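Long-range contacts in Fe(2+) transporter FeoB (Escherichia coli, PDB 3I8S), which takes up ferrous iron across the bacterial inner membrane in a GTP-driven system, its cytosolic N-terminal domain, the part described here, binding and slowly hydrolysing GTP: residues A[6-11]-A[54-59]; A[88-93]-A[116-121]; A[94-99]-A[122-127]. All coordinates share one frame; numbering follows the deposited sequence.

Contact 1 (A[6-11]-A[54-59]); sequences IGLIGN and LVDLPG
I6 to L8 pair in parallel with L54 to D56, the short strand axes 4.7 Å apart and 30° from alignment. V55 straddles this pairing: its N donates to I6 O at 2.9 Å, and its O accepts from L8 N at 2.8 Å. A third bond, L57 N to L8 O at 2.8 Å, carries the pairing past strand 54-56. Just beyond, a water accepts from G10 N and donates to P58 O, linking the chains.

On one face, L54 CD1 reaches I6 CG2 at 3.8 Å and also meets L8 CB. Its CG, anti to the backbone N (chi1 -172°), turns the leucine end toward strand 6-10. Aliphatic I6, L8 and L54 suit this buried face; L8 and L54 also touch F20. G7 brings no side chain to the other face, where V55 lies; L57 CD1 rests 4.1 Å from I9 CB. At the far end G59 CA comes within 3.3 Å of G10 O; glycine suits G59, where a CB would press on N11 C. Strand 6-10 leads into the P-loop and D56-L57-P58-G59 matches the DxxG switch II motif, the pairing typical of P-loop GTPases.

Contact 2 (A[88-93]-A[116-121]); sequences LLINVV and IVALNM
Two neighbouring parallel strands of the GTPase central sheet, 88-94 and 115-120, meet here as the strands of a beta-alpha-beta unit, connected by helix 98-111, which covers one face. Five backbone bonds join them, from I116 N to L89 O at 2.9 Å through to N120 N to V93 O at 2.9 Å. They are not all alike: A118 N approaches N91 O from 38° above the carbonyl plane, whereas N120 N meets V93 O almost head-on.

Beneath helix 98-111, V93 divides its branches: CG1 touches L119 CD1 and CG2 touches V117 CG1, each pair 3.8 Å apart. With CG1 anti to the backbone N (chi1 168°), the valine fork spans two residues of the facing strand. The face toward helix 154-164 carries I90, whose CG2 rests 3.9 Å from A118 CB; the small alanine suits a place beside the branched isoleucine. Nearby, L88 CD1 and I116 CD1 meet obliquely at 3.6 Å.

N120, part of the GTP site, lays its amide ND2 3.6 Å from V92 CG1 and makes a weak hydrogen bond to S14 O of the P-loop. Aliphatic packing and main-chain bonding thus fix the strand, while a polar side chain at its C-terminal end serves nucleotide recognition.

Contact 3 (A[94-99]-A[122-127]); sequences DASNLE and LDIAEK
A95 and S96 pack against the first turn of helix 122-127, where the chain leaves strand 88-94 of the GTPase fold through an Asx turn at D94. The close part is made of small groups, mostly carbon. A95 CB lies 4.0 Å from A125 CB and 4.1 Å from L122 CD2, and two alanines let the loop come near the helix, with S96 and A125 CA atoms 4.4 Å apart. Tighter is S96 CB against I124 CG2 at 3.3 Å, less than usual carbon contact. Here CG2 of I124 is the branch anti to the backbone N (chi1 -68° for CG1), which directs this methyl at the serine.

The other side is loose: D123, E126 and K127 are exposed and do not reach segment 94-99. For E126 and K127 this is common for charges on a surface helix, whereas D123 belongs to the GTP-binding site. N97 and E99 also lie at the surface.

D94 shapes the loop from within, its carboxylate also gripping N97 ND2 through OD2 at 2.8 Å. An alanine in place of S96 would remove the OG bond, and D94 OD1, left with only the backbone N of that residue, would probably hold the turn less firmly. D94 OD1 takes two donors from S96: the backbone N from 50° above the carboxylate plane, and OG at 2.6 Å on the syn side.

Overall arrangement
Contacts 1 and 2 belong to one sheet: strands 4-10 and 88-94 are neighbours, so G7 O meets I90 N at 2.8 Å and I9 O meets V92 N at 2.9 Å (centres 10 Å apart). Contact 3 continues from contact 2; A95 N lies 2.9 Å from N120 O, and the centres are 13 Å apart. Contacts 1 and 3 stay about 6 Å apart at their nearest atoms. All three supply the GTP site: G10 and N11 from contact 1 (with D56 to G59 predicted), N120 and M121 from contact 2, L122 and D123 from contact 3. The C-terminal ends of these strands and the start of helix 122-127 gather round that site, nucleotide-free here.

Contact 1 (A[6-11]-A[54-59])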
loop_
_atom_site.group_PDB
_atom_site.type_symbol
_atom_site.label_atom_id
_atom_site.label_comp_id
_atom_site.label_asym_id
_atom_site.label_seq_id
_atom_site.Cartn_x
_atom_site.Cartn_y
_atom_site.Cartn_z
ATOM N N ILE A 6 0.180 -11.162 8.337
ATOM C CA ILE A 6 0.096 -9.721 8.122
ATOM C C ILE A 6 1.439 -9.141 7.645
ATOM O O ILE A 6 2.503 -9.389 8.256
ATOM C CB ILE A 6 -0.362 -9.001 9.391
ATOM C CG1 ILE A 6 -1.657 -9.587 9.912
ATOM C CG2 ILE A 6 -0.448 -7.485 9.088
ATOM C CD1 ILE A 6 -2.191 -8.888 11.087
ATOM N N GLY A 7 1.388 -8.378 6.532
ATOM C CA GLY A 7 2.541 -7.646 6.019
ATOM C C GLY A 7 2.554 -6.257 6.651
ATOM O O GLY A 7 1.512 -5.555 6.604
ATOM N N LEU A 8 3.689 -5.858 7.210
ATOM C CA LEU A 8 3.858 -4.491 7.726
ATOM C C LEU A 8 4.657 -3.625 6.741
ATOM O O LEU A 8 5.777 -3.937 6.320
ATOM C CB LEU A 8 4.480 -4.551 9.096
ATOM C CG LEU A 8 4.551 -3.263 9.880
ATOM C CD1 LEU A 8 3.121 -2.835 10.331
ATOM C CD2 LEU A 8 5.595 -3.428 11.016
ATOM N N ILE A 9 4.023 -2.554 6.279
ATOM C CA ILE A 9 4.581 -1.812 5.167
ATOM C C ILE A 9 4.376 -0.321 5.393
ATOM O O ILE A 9 3.313 0.104 5.879
ATOM C CB ILE A 9 3.929 -2.189 3.814
ATOM C CG1 ILE A 9 4.823 -1.608 2.668
ATOM C CG2 ILE A 9 2.427 -1.837 3.848
ATOM C CD1 ILE A 9 4.574 -2.137 1.258
ATOM N N GLY A 10 5.402 0.434 5.041
ATOM C CA GLY A 10 5.352 1.862 5.114
ATOM C C GLY A 10 6.573 2.487 4.515
ATOM O O GLY A 10 7.490 1.805 4.085
ATOM N N ASN A 11 6.619 3.809 4.564
ATOM C CA ASN A 11 7.749 4.544 4.077
ATOM C C ASN A 11 8.935 4.384 5.062
ATOM O O ASN A 11 8.754 3.977 6.201
ATOM C CB ASN A 11 7.420 6.038 3.952
ATOM C CG ASN A 11 6.527 6.372 2.707
ATOM O OD1 ASN A 11 5.575 5.666 2.342
ATOM N ND2 ASN A 11 6.855 7.440 2.092
ATOM N N LEU A 54 3.677 -11.610 11.720
ATOM C CA LEU A 54 3.902 -10.268 11.193
ATOM C C LEU A 54 5.228 -10.227 10.460
ATOM O O LEU A 54 6.272 -10.466 11.045
ATOM C CB LEU A 54 3.919 -9.254 12.354
ATOM C CG LEU A 54 3.961 -7.779 12.019
ATOM C CD1 LEU A 54 2.662 -7.431 11.260
ATOM C CD2 LEU A 54 4.225 -6.929 13.334
ATOM N N VAL A 55 5.170 -9.931 9.176
ATOM C CA VAL A 55 6.325 -9.859 8.300
ATOM C C VAL A 55 6.651 -8.397 8.043
ATOM O O VAL A 55 5.817 -7.626 7.508
ATOM C CB VAL A 55 6.048 -10.604 6.949
ATOM C CG1 VAL A 55 7.284 -10.496 6.049
ATOM C CG2 VAL A 55 5.650 -12.052 7.204
ATOM N N ASP A 56 7.825 -7.988 8.462
ATOM C CA ASP A 56 8.226 -6.585 8.352
ATOM C C ASP A 56 8.768 -6.344 6.952
ATOM O O ASP A 56 9.827 -6.877 6.611
ATOM C CB ASP A 56 9.313 -6.276 9.372
ATOM C CG ASP A 56 9.759 -4.800 9.336
ATOM O OD1 ASP A 56 8.959 -3.902 9.039
ATOM O OD2 ASP A 56 10.918 -4.586 9.666
ATOM N N LEU A 57 8.125 -5.522 6.165
ATOM C CA LEU A 57 8.625 -5.314 4.795
ATOM C C LEU A 57 9.590 -4.102 4.741
ATOM O O LEU A 57 9.451 -3.162 5.525
ATOM C CB LEU A 57 7.454 -5.134 3.848
ATOM C CG LEU A 57 6.401 -6.229 3.801
ATOM C CD1 LEU A 57 5.366 -5.906 2.756
ATOM C CD2 LEU A 57 7.087 -7.594 3.579
ATOM N N PRO A 58 10.577 -4.127 3.821
ATOM C CA PRO A 58 11.516 -2.999 3.779
ATOM C C PRO A 58 10.766 -1.705 3.507
ATOM O O PRO A 58 9.746 -1.723 2.839
ATOM C CB PRO A 58 12.452 -3.348 2.623
ATOM C CG PRO A 58 12.325 -4.790 2.451
ATOM C CD PRO A 58 10.905 -5.136 2.808
ATOM N N GLY A 59 11.226 -0.613 4.095
ATOM C CA GLY A 59 10.578 0.684 3.904
ATOM C C GLY A 59 10.643 1.080 2.450
ATOM O O GLY A 59 11.652 0.863 1.789
HETATM O O HOH W 1 7.604 -1.417 4.395
#

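Contact 2 (A[88-93]-A[116-121])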
loop_
_atom_site.group_PDB
_atom_site.type_symbol
_atom_site.label_atom_id
_atom_site.label_comp_id
_atom_site.label_asym_id
_atom_site.label_seq_id
_atom_site.Cartn_x
_atom_site.Cartn_y
_atom_site.Cartn_z
ATOM N N LEU A 88 -3.693 -9.843 5.163
ATOM C CA LEU A 88 -3.890 -8.410 5.166
ATOM C C LEU A 88 -2.583 -7.708 5.411
ATOM O O LEU A 88 -1.595 -8.342 5.789
ATOM C CB LEU A 88 -4.873 -7.964 6.228
ATOM C CG LEU A 88 -4.494 -8.105 7.672
ATOM C CD1 LEU A 88 -5.242 -7.058 8.510
ATOM C CD2 LEU A 88 -4.843 -9.510 8.072
ATOM N N LEU A 89 -2.626 -6.378 5.253
ATOM C CA LEU A 89 -1.473 -5.508 5.424
ATOM C C LEU A 89 -1.815 -4.454 6.464
ATOM O O LEU A 89 -2.973 -4.005 6.553
ATOM C CB LEU A 89 -1.167 -4.779 4.129
ATOM C CG LEU A 89 -0.866 -5.605 2.926
ATOM C CD1 LEU A 89 -0.663 -4.608 1.762
ATOM C CD2 LEU A 89 0.357 -6.439 3.248
ATOM N N ILE A 90 -0.833 -4.086 7.278
ATOM C CA ILE A 90 -0.928 -2.905 8.135
ATOM C C ILE A 90 0.021 -1.933 7.514
ATOM O O ILE A 90 1.240 -2.197 7.386
ATOM C CB ILE A 90 -0.561 -3.159 9.624
ATOM C CG1 ILE A 90 -1.600 -4.121 10.220
ATOM C CG2 ILE A 90 -0.516 -1.810 10.414
ATOM C CD1 ILE A 90 -1.213 -4.631 11.552
ATOM N N ASN A 91 -0.549 -0.823 7.082
ATOM C CA ASN A 91 0.185 0.235 6.431
ATOM C C ASN A 91 0.444 1.348 7.406
ATOM O O ASN A 91 -0.486 2.036 7.794
ATOM C CB ASN A 91 -0.592 0.716 5.210
ATOM C CG ASN A 91 0.058 1.914 4.495
ATOM O OD1 ASN A 91 1.301 2.122 4.475
ATOM N ND2 ASN A 91 -0.801 2.687 3.869
ATOM N N VAL A 92 1.691 1.470 7.823
ATOM C CA VAL A 92 2.110 2.502 8.810
ATOM C C VAL A 92 2.319 3.816 8.102
ATOM O O VAL A 92 3.154 3.902 7.203
ATOM C CB VAL A 92 3.326 2.062 9.601
ATOM C CG1 VAL A 92 3.590 3.083 10.676
ATOM C CG2 VAL A 92 3.078 0.658 10.190
ATOM N N VAL A 93 1.521 4.818 8.460
ATOM C CA VAL A 93 1.487 6.096 7.766
ATOM C C VAL A 93 1.858 7.203 8.713
ATOM O O VAL A 93 1.276 7.351 9.766
ATOM C CB VAL A 93 0.077 6.368 7.136
ATOM C CG1 VAL A 93 -0.068 7.869 6.658
ATOM C CG2 VAL A 93 -0.186 5.335 6.023
ATOM N N ILE A 116 -5.239 -2.181 6.864
ATOM C CA ILE A 116 -5.541 -1.329 7.973
ATOM C C ILE A 116 -4.464 -0.253 7.963
ATOM O O ILE A 116 -3.269 -0.583 7.938
ATOM C CB ILE A 116 -5.457 -2.095 9.309
ATOM C CG1 ILE A 116 -6.572 -3.167 9.379
ATOM C CG2 ILE A 116 -5.589 -1.086 10.473
ATOM C CD1 ILE A 116 -6.291 -4.211 10.401
ATOM N N VAL A 117 -4.853 1.025 7.958
ATOM C CA VAL A 117 -3.845 2.096 8.138
ATOM C C VAL A 117 -3.596 2.332 9.604
ATOM O O VAL A 117 -4.549 2.594 10.395
ATOM C CB VAL A 117 -4.233 3.422 7.433
ATOM C CG1 VAL A 117 -3.376 4.582 7.868
ATOM C CG2 VAL A 117 -4.255 3.219 5.938
ATOM N N ALA A 118 -2.328 2.295 9.981
ATOM C CA ALA A 118 -1.942 2.716 11.326
ATOM C C ALA A 118 -1.286 4.091 11.221
ATOM O O ALA A 118 -0.158 4.210 10.724
ATOM C CB ALA A 118 -1.016 1.729 11.971
ATOM N N LEU A 119 -1.987 5.086 11.752
ATOM C CA LEU A 119 -1.562 6.471 11.691
ATOM C C LEU A 119 -0.693 6.808 12.883
ATOM O O LEU A 119 -1.145 6.839 14.063
ATOM C CB LEU A 119 -2.778 7.397 11.534
ATOM C CG LEU A 119 -2.563 8.839 11.090
ATOM C CD1 LEU A 119 -2.033 8.980 9.658
ATOM C CD2 LEU A 119 -3.878 9.648 11.215
ATOM N N ASN A 120 0.570 7.087 12.542
ATOM C CA ASN A 120 1.645 7.348 13.472
ATOM C C ASN A 120 2.138 8.808 13.490
ATOM O O ASN A 120 1.740 9.619 12.671
ATOM C CB ASN A 120 2.840 6.461 13.026
ATOM C CG ASN A 120 3.425 5.707 14.131
ATOM O OD1 ASN A 120 3.126 5.946 15.306
ATOM N ND2 ASN A 120 4.273 4.760 13.789
ATOM N N MET A 121 3.064 9.121 14.403
ATOM C CA MET A 121 3.639 10.470 14.533
ATOM C C MET A 121 2.593 11.562 14.724
ATOM O O MET A 121 2.735 12.680 14.239
ATOM C CB MET A 121 4.527 10.797 13.319
ATOM C CG MET A 121 5.434 9.660 12.865
ATOM S SD MET A 121 6.617 9.150 14.126
ATOM C CE MET A 121 7.579 7.895 13.293
#

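Contact 3 (A[94-99]-A[122-127])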
loop_
_atom_site.group_PDB
_atom_site.type_symbol
_atom_site.label_atom_id
_atom_site.label_comp_id
_atom_site.label_asym_id
_atom_site.label_seq_id
_atom_site.Cartn_x
_atom_site.Cartn_y
_atom_site.Cartn_z
ATOM N N ASP A 94 2.898 7.940 8.361
ATOM C CA ASP A 94 3.379 9.122 9.096
ATOM C C ASP A 94 2.412 10.329 8.950
ATOM O O ASP A 94 2.412 10.975 7.921
ATOM C CB ASP A 94 4.794 9.465 8.591
ATOM C CG ASP A 94 5.402 10.719 9.224
ATOM O OD1 ASP A 94 4.790 11.331 10.141
ATOM O OD2 ASP A 94 6.553 11.134 8.832
ATOM N N ALA A 95 1.623 10.634 9.996
ATOM C CA ALA A 95 0.715 11.803 9.987
ATOM C C ALA A 95 1.382 13.159 9.656
ATOM O O ALA A 95 0.724 14.081 9.157
ATOM C CB ALA A 95 -0.066 11.893 11.320
ATOM N N SER A 96 2.685 13.294 9.924
ATOM C CA SER A 96 3.377 14.551 9.735
ATOM C C SER A 96 3.832 14.751 8.290
ATOM O O SER A 96 4.323 15.825 7.949
ATOM C CB SER A 96 4.570 14.684 10.683
ATOM O OG SER A 96 5.621 13.815 10.379
ATOM N N ASN A 97 3.655 13.709 7.483
ATOM C CA ASN A 97 4.013 13.666 6.068
ATOM C C ASN A 97 2.963 12.876 5.291
ATOM O O ASN A 97 3.268 12.053 4.416
ATOM C CB ASN A 97 5.423 13.086 5.877
ATOM C CG ASN A 97 6.511 14.012 6.427
ATOM O OD1 ASN A 97 6.803 15.095 5.847
ATOM N ND2 ASN A 97 7.138 13.604 7.549
ATOM N N LEU A 98 1.706 13.189 5.591
ATOM C CA LEU A 98 0.585 12.440 5.062
ATOM C C LEU A 98 0.544 12.335 3.540
ATOM O O LEU A 98 0.382 11.237 3.010
ATOM C CB LEU A 98 -0.714 13.074 5.573
ATOM C CG LEU A 98 -1.980 12.298 5.226
ATOM C CD1 LEU A 98 -1.981 10.868 5.773
ATOM C CD2 LEU A 98 -3.212 13.108 5.694
ATOM N N GLU A 99 0.662 13.471 2.847
ATOM C CA GLU A 99 0.503 13.521 1.382
ATOM C C GLU A 99 1.538 12.602 0.721
ATOM O O GLU A 99 1.213 11.740 -0.103
ATOM C CB GLU A 99 0.556 14.965 0.839
ATOM C CG GLU A 99 0.324 15.065 -0.683
ATOM C CD GLU A 99 -0.283 16.391 -1.173
ATOM O OE1 GLU A 99 -0.577 17.304 -0.355
ATOM O OE2 GLU A 99 -0.456 16.519 -2.403
ATOM N N LEU A 122 1.529 11.214 15.448
ATOM C CA LEU A 122 0.464 12.140 15.782
ATOM C C LEU A 122 0.949 13.352 16.603
ATOM O O LEU A 122 0.465 14.469 16.447
ATOM C CB LEU A 122 -0.576 11.380 16.604
ATOM C CG LEU A 122 -1.184 10.179 15.882
ATOM C CD1 LEU A 122 -2.051 9.356 16.875
ATOM C CD2 LEU A 122 -1.980 10.695 14.719
ATOM N N ASP A 123 1.905 13.099 17.483
ATOM C CA ASP A 123 2.549 14.138 18.289
ATOM C C ASP A 123 3.289 15.155 17.404
ATOM O O ASP A 123 3.168 16.366 17.606
ATOM C CB ASP A 123 3.524 13.495 19.291
ATOM C CG ASP A 123 4.700 12.725 18.597
ATOM O OD1 ASP A 123 4.471 11.942 17.649
ATOM O OD2 ASP A 123 5.873 12.933 19.009
ATOM N N ILE A 124 4.034 14.654 16.415
ATOM C CA ILE A 124 4.796 15.503 15.502
ATOM C C ILE A 124 3.825 16.365 14.698
ATOM O O ILE A 124 4.007 17.550 14.566
ATOM C CB ILE A 124 5.651 14.658 14.539
ATOM C CG1 ILE A 124 6.768 13.947 15.305
ATOM C CG2 ILE A 124 6.260 15.526 13.438
ATOM C CD1 ILE A 124 7.531 12.931 14.444
ATOM N N ALA A 125 2.769 15.750 14.192
ATOM C CA ALA A 125 1.791 16.453 13.379
ATOM C C ALA A 125 1.172 17.627 14.177
ATOM O O ALA A 125 1.058 18.749 13.676
ATOM C CB ALA A 125 0.705 15.447 12.896
ATOM N N GLU A 126 0.816 17.360 15.427
ATOM C CA GLU A 126 0.192 18.345 16.319
ATOM C C GLU A 126 1.129 19.531 16.511
ATOM O O GLU A 126 0.731 20.696 16.392
ATOM C CB GLU A 126 -0.101 17.674 17.668
ATOM C CG GLU A 126 -0.809 18.535 18.718
ATOM C CD GLU A 126 -0.935 17.800 20.058
ATOM O OE1 GLU A 126 -1.096 16.547 20.037
ATOM O OE2 GLU A 126 -0.870 18.463 21.120
ATOM N N LYS A 127 2.390 19.207 16.769
ATOM C CA LYS A 127 3.421 20.214 16.945
ATOM C C LYS A 127 3.722 21.016 15.691
ATOM O O LYS A 127 4.213 22.136 15.783
ATOM C CB LYS A 127 4.692 19.588 17.511
ATOM C CG LYS A 127 4.600 19.415 19.031
ATOM C CD LYS A 127 4.543 20.763 19.749
ATOM C CE LYS A 127 3.371 20.841 20.733
ATOM N NZ LYS A 127 3.478 22.062 21.584
#